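Local coordinates for protein proline iminopeptidase (Streptomyces halstedii, PDB 3WMR) that is an amidohydrolase of the alpha/beta-hydrolase fold that has a hydrophobic tunnel for its polyketide substrates and probably releases an N-terminal amino acid, proline in related peptidases, at residues Q125-M130 / R243-E248; L146-A151 / K274-L279; G54-T59 / T228-P233; K156-E161 / H265-P270. One frame throughout, in Å; residues are numbered along the deposited sequence.

Contact 1. Residues Q125-M130 / R243-E248; sequences QSWGGM and RDWSVE. With P4G (1-ethoxy-2-(2-ethoxyethoxy)ethane), chain E.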
loop_
_atom_site.group_PDB
_atom_site.type_symbol
_atom_site.label_atom_id
_atom_site.label_comp_id
_atom_site.label_asym_id
_atom_site.label_seq_id
_atom_site.Cartn_x
_atom_site.Cartn_y
_atom_site.Cartn_z
ATOM N N GLN A 125 0.061 -1.193 -3.004
ATOM C CA GLN A 125 -1.191 -0.782 -2.375
ATOM C C GLN A 125 -0.942 0.360 -1.400
ATOM O O GLN A 125 -0.079 0.228 -0.550
ATOM C CB GLN A 125 -1.792 -1.995 -1.649
ATOM C CG GLN A 125 -3.290 -1.914 -1.450
ATOM C CD GLN A 125 -3.690 -1.139 -0.224
ATOM O OE1 GLN A 125 -2.874 -0.875 0.646
ATOM N NE2 GLN A 125 -4.975 -0.797 -0.133
ATOM N N SER A 126 -1.652 1.489 -1.548
ATOM C CA SER A 126 -1.494 2.646 -0.637
ATOM C C SER A 126 -0.102 3.249 -0.835
ATOM O O SER A 126 0.327 3.421 -1.981
ATOM C CB SER A 126 -1.801 2.233 0.836
ATOM O OG SER A 126 -1.249 3.084 1.845
ATOM N N TRP A 127 0.592 3.576 0.247
ATOM C CA TRP A 127 2.015 3.949 0.179
ATOM C C TRP A 127 2.838 3.103 -0.803
ATOM O O TRP A 127 3.698 3.629 -1.526
ATOM C CB TRP A 127 2.653 3.937 1.595
ATOM C CG TRP A 127 4.040 3.366 1.658
ATOM C CD1 TRP A 127 4.391 2.107 1.985
ATOM C CD2 TRP A 127 5.254 4.052 1.334
ATOM N NE1 TRP A 127 5.749 1.949 1.894
ATOM C CE2 TRP A 127 6.308 3.143 1.520
ATOM C CE3 TRP A 127 5.546 5.358 0.933
ATOM C CZ2 TRP A 127 7.645 3.487 1.294
ATOM C CZ3 TRP A 127 6.883 5.712 0.709
ATOM C CH2 TRP A 127 7.913 4.774 0.897
ATOM N N GLY A 128 2.603 1.798 -0.808
ATOM C CA GLY A 128 3.299 0.869 -1.681
ATOM C C GLY A 128 3.154 1.182 -3.160
ATOM O O GLY A 128 4.055 0.903 -3.950
ATOM N N GLY A 129 2.019 1.761 -3.538
ATOM C CA GLY A 129 1.795 2.205 -4.901
ATOM C C GLY A 129 2.641 3.433 -5.215
ATOM O O GLY A 129 3.030 3.643 -6.365
ATOM N N MET A 130 2.904 4.249 -4.199
ATOM C CA MET A 130 3.759 5.437 -4.361
ATOM C C MET A 130 5.223 5.025 -4.496
ATOM O O MET A 130 5.962 5.550 -5.361
ATOM C CB MET A 130 3.572 6.430 -3.197
ATOM C CG MET A 130 2.139 6.920 -3.032
ATOM S SD MET A 130 1.895 8.101 -1.695
ATOM C CE MET A 130 2.343 9.648 -2.500
ATOM N N ARG A 243 3.991 13.983 4.815
ATOM C CA ARG A 243 2.897 14.950 4.723
ATOM C C ARG A 243 2.834 15.788 3.442
ATOM O O ARG A 243 1.746 16.019 2.903
ATOM C CB ARG A 243 2.996 15.889 5.931
ATOM C CG ARG A 243 1.997 17.014 5.958
ATOM C CD ARG A 243 2.121 17.765 7.266
ATOM N NE ARG A 243 1.204 18.903 7.297
ATOM C CZ ARG A 243 -0.083 18.850 7.648
ATOM N NH1 ARG A 243 -0.667 17.700 8.029
ATOM N NH2 ARG A 243 -0.793 19.979 7.627
ATOM N N ASP A 244 3.986 16.267 2.975
ATOM C CA ASP A 244 4.033 17.112 1.778
ATOM C C ASP A 244 4.470 16.340 0.527
ATOM O O ASP A 244 4.651 16.918 -0.543
ATOM C CB ASP A 244 4.966 18.313 2.037
ATOM C CG ASP A 244 4.370 19.307 3.040
ATOM O OD1 ASP A 244 3.235 19.781 2.805
ATOM O OD2 ASP A 244 5.016 19.617 4.068
ATOM N N TRP A 245 4.624 15.030 0.643
ATOM C CA TRP A 245 5.288 14.272 -0.408
ATOM C C TRP A 245 4.391 13.959 -1.619
ATOM O O TRP A 245 3.233 13.547 -1.477
ATOM C CB TRP A 245 5.850 12.993 0.192
ATOM C CG TRP A 245 6.672 12.186 -0.748
ATOM C CD1 TRP A 245 7.763 12.605 -1.464
ATOM C CD2 TRP A 245 6.494 10.803 -1.052
ATOM N NE1 TRP A 245 8.266 11.567 -2.204
ATOM C CE2 TRP A 245 7.502 10.448 -1.974
ATOM C CE3 TRP A 245 5.574 9.826 -0.637
ATOM C CZ2 TRP A 245 7.623 9.162 -2.484
ATOM C CZ3 TRP A 245 5.691 8.545 -1.146
ATOM C CH2 TRP A 245 6.706 8.224 -2.066
ATOM N N SER A 246 4.962 14.142 -2.808
ATOM C CA SER A 246 4.284 13.847 -4.068
ATOM C C SER A 246 5.200 13.049 -4.989
ATOM O O SER A 246 6.408 13.314 -5.039
ATOM C CB SER A 246 3.895 15.145 -4.757
ATOM O OG SER A 246 3.295 14.889 -6.004
ATOM N N VAL A 247 4.640 12.090 -5.727
ATOM C CA VAL A 247 5.413 11.357 -6.760
ATOM C C VAL A 247 5.133 11.848 -8.195
ATOM O O VAL A 247 5.659 11.283 -9.165
ATOM C CB VAL A 247 5.210 9.815 -6.675
ATOM C CG1 VAL A 247 5.639 9.304 -5.304
ATOM C CG2 VAL A 247 3.769 9.413 -6.977
ATOM N N GLU A 248 4.357 12.925 -8.322
ATOM C CA GLU A 248 3.880 13.402 -9.612
ATOM C C GLU A 248 5.034 13.662 -10.596
ATOM O O GLU A 248 4.887 13.435 -11.794
ATOM C CB GLU A 248 3.062 14.678 -9.439
ATOM C CG GLU A 248 1.733 14.506 -8.709
ATOM C CD GLU A 248 1.177 15.827 -8.216
ATOM O OE1 GLU A 248 1.688 16.360 -7.213
ATOM O OE2 GLU A 248 0.234 16.349 -8.835
HETATM C C8 P4G E . 9.115 13.915 2.046
HETATM C C7 P4G E . 10.100 14.060 0.907
HETATM O O4 P4G E . 10.882 12.869 0.718
HETATM C C6 P4G E . 11.882 13.025 -0.305
HETATM C C5 P4G E . 12.444 11.683 -0.788
HETATM O O3 P4G E . 11.911 11.351 -2.072
HETATM C C4 P4G E . 12.700 10.448 -2.848
HETATM C C3 P4G E . 11.905 9.995 -4.078
HETATM O O2 P4G E . 10.755 10.833 -4.308
HETATM C C2 P4G E . 10.545 11.171 -5.685
HETATM C C1 P4G E . 9.342 12.082 -5.810
#

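Contact 2. Residues L146-A151 / K274-L279; sequences LVVANA and KPFLDL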
loop_
_atom_site.group_PDB
_atom_site.type_symbol
_atom_site.label_atom_id
_atom_site.label_comp_id
_atom_site.label_asym_id
_atom_site.label_seq_id
_atom_site.Cartn_x
_atom_site.Cartn_y
_atom_site.Cartn_z
ATOM N N LEU A 146 3.089 -2.204 -13.705
ATOM C CA LEU A 146 2.895 -1.626 -12.384
ATOM C C LEU A 146 1.418 -1.482 -12.104
ATOM O O LEU A 146 0.675 -0.907 -12.913
ATOM C CB LEU A 146 3.519 -0.230 -12.297
ATOM C CG LEU A 146 3.203 0.629 -11.059
ATOM C CD1 LEU A 146 3.764 0.008 -9.789
ATOM C CD2 LEU A 146 3.769 2.045 -11.271
ATOM N N VAL A 147 1.000 -1.945 -10.936
ATOM C CA VAL A 147 -0.326 -1.618 -10.437
ATOM C C VAL A 147 -0.196 -0.703 -9.215
ATOM O O VAL A 147 0.564 -0.978 -8.289
ATOM C CB VAL A 147 -1.132 -2.861 -10.066
ATOM C CG1 VAL A 147 -2.558 -2.467 -9.673
ATOM C CG2 VAL A 147 -1.134 -3.836 -11.232
ATOM N N VAL A 148 -0.927 0.398 -9.252
ATOM C CA VAL A 148 -1.031 1.309 -8.129
ATOM C C VAL A 148 -2.487 1.266 -7.666
ATOM O O VAL A 148 -3.383 1.826 -8.311
ATOM C CB VAL A 148 -0.558 2.749 -8.462
ATOM C CG1 VAL A 148 0.913 2.727 -8.836
ATOM C CG2 VAL A 148 -1.395 3.382 -9.565
ATOM N N ALA A 149 -2.684 0.554 -6.555
ATOM C CA ALA A 149 -3.981 0.240 -6.007
ATOM C C ALA A 149 -4.227 1.040 -4.738
ATOM O O ALA A 149 -3.452 0.930 -3.795
ATOM C CB ALA A 149 -4.044 -1.249 -5.684
ATOM N N ASN A 150 -5.304 1.832 -4.715
ATOM C CA ASN A 150 -5.702 2.586 -3.523
ATOM C C ASN A 150 -4.582 3.505 -3.086
ATOM O O ASN A 150 -4.324 3.697 -1.896
ATOM C CB ASN A 150 -6.096 1.638 -2.390
ATOM C CG ASN A 150 -6.900 0.454 -2.892
ATOM O OD1 ASN A 150 -8.036 0.609 -3.345
ATOM N ND2 ASN A 150 -6.306 -0.705 -2.866
ATOM N N ALA A 151 -3.911 4.075 -4.073
ATOM C CA ALA A 151 -2.687 4.835 -3.818
ATOM C C ALA A 151 -2.776 6.212 -4.420
ATOM O O ALA A 151 -2.979 6.341 -5.624
ATOM C CB ALA A 151 -1.495 4.088 -4.385
ATOM N N LYS A 274 -5.817 11.201 -9.980
ATOM C CA LYS A 274 -5.888 11.878 -11.276
ATOM C C LYS A 274 -4.518 12.150 -11.918
ATOM O O LYS A 274 -4.371 11.975 -13.132
ATOM C CB LYS A 274 -6.702 13.180 -11.169
ATOM C CG LYS A 274 -7.153 13.734 -12.513
ATOM C CD LYS A 274 -8.402 14.596 -12.349
ATOM C CE LYS A 274 -8.920 15.120 -13.682
ATOM N NZ LYS A 274 -7.862 15.850 -14.437
ATOM N N PRO A 275 -3.512 12.555 -11.119
ATOM C CA PRO A 275 -2.204 12.716 -11.734
ATOM C C PRO A 275 -1.655 11.432 -12.403
ATOM O O PRO A 275 -0.948 11.549 -13.388
ATOM C CB PRO A 275 -1.324 13.164 -10.562
ATOM C CG PRO A 275 -2.266 13.820 -9.621
ATOM C CD PRO A 275 -3.487 12.950 -9.696
ATOM N N PHE A 276 -1.974 10.224 -11.890
ATOM C CA PHE A 276 -1.546 8.990 -12.577
ATOM C C PHE A 276 -2.176 8.934 -13.965
ATOM O O PHE A 276 -1.508 8.643 -14.957
ATOM C CB PHE A 276 -1.937 7.721 -11.821
ATOM C CG PHE A 276 -1.196 7.505 -10.539
ATOM C CD1 PHE A 276 0.124 7.106 -10.549
ATOM C CD2 PHE A 276 -1.850 7.616 -9.323
ATOM C CE1 PHE A 276 0.801 6.886 -9.367
ATOM C CE2 PHE A 276 -1.180 7.395 -8.133
ATOM C CZ PHE A 276 0.142 7.016 -8.152
ATOM N N LEU A 277 -3.468 9.240 -14.028
ATOM C CA LEU A 277 -4.207 9.209 -15.287
ATOM C C LEU A 277 -3.730 10.260 -16.299
ATOM O O LEU A 277 -3.794 10.006 -17.490
ATOM C CB LEU A 277 -5.697 9.400 -15.040
ATOM C CG LEU A 277 -6.319 8.402 -14.067
ATOM C CD1 LEU A 277 -7.796 8.688 -13.903
ATOM C CD2 LEU A 277 -6.066 6.980 -14.539
ATOM N N ASP A 278 -3.248 11.409 -15.831
ATOM C CA ASP A 278 -2.804 12.500 -16.735
ATOM C C ASP A 278 -1.323 12.441 -17.105
ATOM O O ASP A 278 -0.898 13.036 -18.109
ATOM C CB ASP A 278 -3.094 13.873 -16.106
ATOM C CG ASP A 278 -4.589 14.112 -15.838
ATOM O OD1 ASP A 278 -5.445 13.585 -16.569
ATOM O OD2 ASP A 278 -4.905 14.852 -14.886
ATOM N N LEU A 279 -0.515 11.774 -16.293
ATOM C CA LEU A 279 0.936 11.840 -16.469
ATOM C C LEU A 279 1.608 10.547 -16.899
ATOM O O LEU A 279 2.637 10.587 -17.562
ATOM C CB LEU A 279 1.572 12.317 -15.179
ATOM C CG LEU A 279 1.166 13.720 -14.736
ATOM C CD1 LEU A 279 1.688 13.970 -13.333
ATOM C CD2 LEU A 279 1.676 14.777 -15.728
#

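Contact 3. Residues G54-T59 / T228-P233; sequences GGPGST and TTMNGP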
loop_
_atom_site.group_PDB
_atom_site.type_symbol
_atom_site.label_atom_id
_atom_site.label_comp_id
_atom_site.label_asym_id
_atom_site.label_seq_id
_atom_site.Cartn_x
_atom_site.Cartn_y
_atom_site.Cartn_z
ATOM N N GLY A 54 1.190 -1.020 2.220
ATOM C CA GLY A 54 1.020 0.396 2.541
ATOM C C GLY A 54 1.644 0.840 3.850
ATOM O O GLY A 54 2.575 0.203 4.355
ATOM N N GLY A 55 1.087 1.914 4.410
ATOM C CA GLY A 55 1.663 2.607 5.567
ATOM C C GLY A 55 2.290 3.946 5.162
ATOM O O GLY A 55 1.571 4.923 4.944
ATOM N N PRO A 56 3.632 4.034 5.104
ATOM C CA PRO A 56 4.646 3.035 5.453
ATOM C C PRO A 56 4.427 2.481 6.866
ATOM O O PRO A 56 3.762 3.128 7.679
ATOM C CB PRO A 56 5.954 3.815 5.417
ATOM C CG PRO A 56 5.697 5.040 4.618
ATOM C CD PRO A 56 4.220 5.304 4.651
ATOM N N GLY A 57 4.986 1.303 7.144
ATOM C CA GLY A 57 4.963 0.747 8.493
ATOM C C GLY A 57 3.810 -0.207 8.734
ATOM O O GLY A 57 3.543 -0.586 9.873
ATOM N N SER A 58 3.136 -0.597 7.658
ATOM C CA SER A 58 2.100 -1.603 7.732
ATOM C C SER A 58 2.788 -2.972 7.547
ATOM O O SER A 58 4.009 -3.079 7.712
ATOM C CB SER A 58 1.043 -1.307 6.672
ATOM O OG SER A 58 -0.025 -2.224 6.743
ATOM N N THR A 59 2.029 -4.021 7.252
ATOM C CA THR A 59 2.619 -5.319 6.990
ATOM C C THR A 59 1.907 -5.973 5.815
ATOM O O THR A 59 0.878 -5.482 5.351
ATOM C CB THR A 59 2.586 -6.243 8.235
ATOM O OG1 THR A 59 1.222 -6.530 8.613
ATOM C CG2 THR A 59 3.336 -5.617 9.404
ATOM N N THR A 228 3.887 5.905 12.410
ATOM C CA THR A 228 3.703 7.179 13.109
ATOM C C THR A 228 4.776 8.193 12.677
ATOM O O THR A 228 4.479 9.374 12.547
ATOM C CB THR A 228 3.626 7.027 14.653
ATOM O OG1 THR A 228 4.856 6.506 15.178
ATOM C CG2 THR A 228 2.438 6.104 15.071
ATOM N N THR A 229 5.994 7.725 12.396
ATOM C CA THR A 229 7.043 8.609 11.895
ATOM C C THR A 229 6.710 9.167 10.519
ATOM O O THR A 229 6.695 10.382 10.328
ATOM C CB THR A 229 8.413 7.911 11.837
ATOM O OG1 THR A 229 8.775 7.485 13.148
ATOM C CG2 THR A 229 9.494 8.874 11.316
ATOM N N MET A 230 6.399 8.284 9.572
ATOM C CA MET A 230 6.279 8.700 8.175
ATOM C C MET A 230 4.878 9.163 7.796
ATOM O O MET A 230 4.728 10.100 7.014
ATOM C CB MET A 230 6.753 7.578 7.248
ATOM C CG MET A 230 8.182 7.119 7.538
ATOM S SD MET A 230 8.890 6.059 6.259
ATOM C CE MET A 230 9.230 7.271 4.972
ATOM N N ASN A 231 3.851 8.521 8.361
ATOM C CA ASN A 231 2.469 8.838 8.025
ATOM C C ASN A 231 1.720 9.684 9.063
ATOM O O ASN A 231 1.290 10.792 8.761
ATOM C CB ASN A 231 1.673 7.552 7.737
ATOM C CG ASN A 231 0.196 7.821 7.505
ATOM O OD1 ASN A 231 -0.637 7.748 8.437
ATOM N ND2 ASN A 231 -0.136 8.170 6.293
ATOM N N GLY A 232 1.536 9.152 10.272
ATOM C CA GLY A 232 0.693 9.783 11.262
ATOM C C GLY A 232 -0.051 8.697 12.024
ATOM O O GLY A 232 0.142 7.529 11.749
ATOM N N PRO A 233 -0.914 9.083 12.974
ATOM C CA PRO A 233 -1.610 8.089 13.811
ATOM C C PRO A 233 -2.594 7.211 13.059
ATOM O O PRO A 233 -2.907 6.119 13.538
ATOM C CB PRO A 233 -2.384 8.934 14.824
ATOM C CG PRO A 233 -2.255 10.357 14.383
ATOM C CD PRO A 233 -1.130 10.467 13.433
#

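Contact 4. Residues K156-E161 / H265-P270; sequences KIWLQE and HDEATP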
loop_
_atom_site.group_PDB
_atom_site.type_symbol
_atom_site.label_atom_id
_atom_site.label_comp_id
_atom_site.label_asym_id
_atom_site.label_seq_id
_atom_site.Cartn_x
_atom_site.Cartn_y
_atom_site.Cartn_z
ATOM N N LYS A 156 -0.351 15.811 -0.553
ATOM C CA LYS A 156 -1.021 17.111 -0.489
ATOM C C LYS A 156 -2.459 17.017 -0.949
ATOM O O LYS A 156 -3.375 17.508 -0.265
ATOM C CB LYS A 156 -0.305 18.158 -1.357
ATOM C CG LYS A 156 1.029 18.574 -0.807
ATOM C CD LYS A 156 1.620 19.732 -1.615
ATOM C CE LYS A 156 3.049 20.007 -1.190
ATOM N NZ LYS A 156 3.119 20.451 0.240
ATOM N N ILE A 157 -2.662 16.397 -2.111
ATOM C CA ILE A 157 -4.001 16.184 -2.620
ATOM C C ILE A 157 -4.754 15.252 -1.648
ATOM O O ILE A 157 -5.934 15.458 -1.385
ATOM C CB ILE A 157 -3.997 15.578 -4.039
ATOM C CG1 ILE A 157 -3.316 16.524 -5.042
ATOM C CG2 ILE A 157 -5.418 15.306 -4.498
ATOM C CD1 ILE A 157 -3.058 15.899 -6.397
ATOM N N TRP A 158 -4.057 14.250 -1.113
ATOM C CA TRP A 158 -4.650 13.354 -0.100
ATOM C C TRP A 158 -5.252 14.173 1.032
ATOM O O TRP A 158 -6.431 14.051 1.300
ATOM C CB TRP A 158 -3.591 12.381 0.429
ATOM C CG TRP A 158 -4.077 11.350 1.457
ATOM C CD1 TRP A 158 -4.045 11.483 2.803
ATOM C CD2 TRP A 158 -4.570 10.026 1.196
ATOM N NE1 TRP A 158 -4.489 10.341 3.405
ATOM C CE2 TRP A 158 -4.854 9.438 2.442
ATOM C CE3 TRP A 158 -4.829 9.296 0.034
ATOM C CZ2 TRP A 158 -5.363 8.145 2.562
ATOM C CZ3 TRP A 158 -5.341 7.998 0.152
ATOM C CH2 TRP A 158 -5.600 7.440 1.402
ATOM N N LEU A 159 -4.458 15.051 1.655
ATOM C CA LEU A 159 -4.949 15.842 2.774
ATOM C C LEU A 159 -6.106 16.775 2.408
ATOM O O LEU A 159 -7.005 16.962 3.217
ATOM C CB LEU A 159 -3.820 16.606 3.479
ATOM C CG LEU A 159 -3.029 15.745 4.465
ATOM C CD1 LEU A 159 -1.794 16.485 4.955
ATOM C CD2 LEU A 159 -3.919 15.312 5.633
ATOM N N GLN A 160 -6.108 17.343 1.206
ATOM C CA GLN A 160 -7.277 18.119 0.745
ATOM C C GLN A 160 -8.532 17.254 0.651
ATOM O O GLN A 160 -9.639 17.644 1.080
ATOM C CB GLN A 160 -6.977 18.777 -0.605
ATOM C CG GLN A 160 -5.943 19.869 -0.457
ATOM C CD GLN A 160 -5.320 20.350 -1.754
ATOM O OE1 GLN A 160 -5.355 19.681 -2.782
ATOM N NE2 GLN A 160 -4.728 21.537 -1.693
ATOM N N GLU A 161 -8.362 16.056 0.114
ATOM C CA GLU A 161 -9.482 15.156 -0.042
ATOM C C GLU A 161 -9.982 14.608 1.304
ATOM O O GLU A 161 -11.186 14.445 1.480
ATOM C CB GLU A 161 -9.147 14.044 -1.049
ATOM C CG GLU A 161 -9.125 14.558 -2.480
ATOM C CD GLU A 161 -10.512 14.931 -2.970
ATOM O OE1 GLU A 161 -11.288 14.021 -3.365
ATOM O OE2 GLU A 161 -10.837 16.143 -2.950
ATOM N N HIS A 265 -15.677 4.042 -3.071
ATOM C CA HIS A 265 -15.742 4.687 -1.751
ATOM C C HIS A 265 -14.357 4.929 -1.107
ATOM O O HIS A 265 -14.265 5.286 0.061
ATOM C CB HIS A 265 -16.609 3.822 -0.827
ATOM C CG HIS A 265 -17.958 3.511 -1.397
ATOM N ND1 HIS A 265 -18.351 2.230 -1.733
ATOM C CD2 HIS A 265 -18.997 4.319 -1.719
ATOM C CE1 HIS A 265 -19.578 2.263 -2.222
ATOM N NE2 HIS A 265 -19.993 3.518 -2.227
ATOM N N ASP A 266 -13.293 4.749 -1.889
ATOM C CA ASP A 266 -11.920 4.799 -1.405
ATOM C C ASP A 266 -11.551 6.187 -0.866
ATOM O O ASP A 266 -11.888 7.206 -1.467
ATOM C CB ASP A 266 -10.988 4.432 -2.569
ATOM C CG ASP A 266 -9.625 3.895 -2.134
ATOM O OD1 ASP A 266 -9.075 4.273 -1.060
ATOM O OD2 ASP A 266 -9.080 3.105 -2.945
ATOM N N GLU A 267 -10.870 6.212 0.276
ATOM C CA GLU A 267 -10.134 7.424 0.714
ATOM C C GLU A 267 -9.146 7.909 -0.364
ATOM O O GLU A 267 -8.863 9.116 -0.464
ATOM C CB GLU A 267 -9.403 7.173 2.032
ATOM C CG GLU A 267 -8.587 5.897 2.105
ATOM C CD GLU A 267 -7.787 5.783 3.375
ATOM O OE1 GLU A 267 -8.059 6.532 4.332
ATOM O OE2 GLU A 267 -6.876 4.938 3.417
ATOM N N ALA A 268 -8.612 6.967 -1.145
ATOM C CA ALA A 268 -7.842 7.292 -2.340
ATOM C C ALA A 268 -8.838 7.646 -3.439
ATOM O O ALA A 268 -9.232 6.786 -4.250
ATOM C CB ALA A 268 -6.944 6.128 -2.739
ATOM N N THR A 269 -9.283 8.901 -3.418
ATOM C CA THR A 269 -10.403 9.346 -4.244
ATOM C C THR A 269 -9.971 9.525 -5.682
ATOM O O THR A 269 -8.767 9.580 -5.956
ATOM C CB THR A 269 -10.978 10.704 -3.788
ATOM O OG1 THR A 269 -9.950 11.709 -3.875
ATOM C CG2 THR A 269 -11.556 10.629 -2.369
ATOM N N PRO A 270 -10.950 9.629 -6.605
ATOM C CA PRO A 270 -10.631 9.931 -7.995
ATOM C C PRO A 270 -9.694 11.124 -8.152
ATOM O O PRO A 270 -8.791 11.083 -8.990
ATOM C CB PRO A 270 -11.994 10.198 -8.607
ATOM C CG PRO A 270 -12.872 9.226 -7.890
ATOM C CD PRO A 270 -12.367 9.228 -6.466
#

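Contact 1. Residues Q125-M130 / R243-E248
W245 presses the outer rim of its indole against W127 and M130 in the first turn of helix 127-137. Its CZ3 is the common meeting point, 3.6 Å from W127 CZ3 and 3.6 Å from M130 CB. The six-membered rings of the two tryptophans lie oblique to one another, planes 45° apart, and the W245 rim reaches W127 at an edge. M130 runs alongside W245 in the opposite sense. A bend at its last torsion (chi3 84°) turns CE back onto the indole, 3.7 Å from W245 CE3, while SD makes an oblique Met-aromatic contact; a flexible thioether suits this, since it can follow the outline of a rigid ring. V247 CG1 packs over one face of W245, towards the rim, and also approaches M130 CB at 4.1 Å. A chi1 of -174°, which sets CG opposite the backbone N, directs the W245 six-membered ring to the helix and its NE1 edge to the bound polyether, where NE1 makes a weak in-plane hydrogen bond of 3.3 Å to P4G O2. One indole thus lines the ligand pocket and packs on the turn just after S126, the predicted nucleophile. V134, a turn further along helix 127-137, touches W245 and V247. Backbone bonds tie the loop to M155, at the start of helix 155-166, and A153 before it; Q81 OE1, just past strand 76-80, holds W127 NE1.

Contact 2. Residues L146-A151 / K274-L279
V148, on a central strand of the alpha/beta-hydrolase sheet, meets F276 of helix 270-279, which links the parallel strands 258-263 and 283-288 and packs against the sheet. The main interaction is CH-pi. V148 CG2 stands over the middle of the phenyl ring, 4.0 Å from its centroid and only 3° off the ring normal. The two side chains come from opposite directions, and a chi1 of -69°, which puts CG anti to the carbonyl carbon, lets F276 reach inward from the helix. A broad flat ring suits this place because one face can receive a branched methyl while the rim reaches the loop just after the strand.

That rim makes the second kind of contact, an aromatic carbon beside a carbonyl: F276 CE2 lies 3.3 Å from A151 O, approached obliquely. Around them the packing is apolar or weakly polar; V260 of strand 258-263 and S133 of helix 127-137 touch both V148 and F276, so the two helices share this face of the sheet. Charge appears within the helix, on its exposed side. There K274 and D278, one turn apart, form a salt bridge in which K274 NZ sits 3.2 Å from D278 OD2, on that oxygen's syn lone-pair side.

Contact 3. Residues G54-T59 / T228-P233
G55 and P56 belong to the HGGPG loop after strand 49-52, a signature of proline iminopeptidases, and they face M230 and N231 at the end of helix 225-230. The loop backbone is unusual: the peptide before P56 is cis, and both G55 and G57 have positive phi, in conformations where a side chain would be jammed against the preceding carbonyl. Across the contact G232, also with positive phi (143°), is the first residue to leave helical geometry. The backbones come nearest at P56 and M230, whose CA atoms are 6.5 Å apart. In related hydrolases the loop at this place helps to form the oxyanion hole, and here too it lies beside S126, the predicted nucleophile.

After the cis bond the P56 ring points towards the helix, where it crosses M230 at about a right angle. P56 CG rests 3.7 Å from M230 SD and 3.8 Å from M230 CB, so the CB-CG side of the ring packs against the start and the sulfur of the methionine chain. That chain is bent at chi3 (75°), which brings CE to 4.2 Å from P56 CG. A compact ring and a pliable thioether suit a buried apolar seam; L242 also packs on P56, and W98 on M230. The second contact uses the carbonyl of that cis peptide: G55 O lies 3.8 Å from N231 CB.

Contact 4. Residues K156-E161 / H265-P270
The loop following strand 258-263 carries the predicted acid of the catalytic triad, D266, and its next three residues pack on helix 155-166: E267 and A268 against W158, T269 against E161. The W158 indole leaves its helix with CG anti to the backbone N (chi1 -178°) and lays its outer rim along the loop. W158 CZ3 meets A268 CB at 3.8 Å; the small alanine lets the broad ring come close to the loop backbone. CH2 lies 3.4 Å from E267 CD; E267 OE2 is in plane at the ring edge, with carboxylate and indole planes 70° apart, and near the like-charged E235 OE1. E267 O sits over one face, while W158 NE1 is bound by E235 O.

D266 OD1 accepts from A268 N at 2.7 Å, an Asx turn whose donor stands 58° out of the carboxylate plane, and the same oxygen is bonded to ND1 of H293, the predicted proton donor. T269 N-caps helix 270-279; a hydroxyl suits this, accepting from a helix N-H while donating outward. The outward bond runs to E161, also salt-bridged to R164: T269 OG1 lies 2.7 Å from E161 OE1, which accepts through its anti lone pair.

All four contacts are largely buried, but they differ in depth and chemistry. Contact 1 is centred about 9 Å from the chain's centre, contact 3 about 10 Å, contact 2 about 12 Å and contact 4, closest to the surface with partly exposed E161, about 14 Å. Contacts 1, 2 and 3 are mainly apolar; 1 and 3 each set a methionine against a ring and join through W127, which packs on P56. Contact 1 holds the predicted nucleophile and contact 3 lies beside it. Contact 4 is the polar one; its 265-270 loop leads into helix 270-279 of contact 2, and the K156–D244 salt bridge ties it to contact 1. A probable hydrogen bond from S126 N to A149 O links contacts 1 and 2.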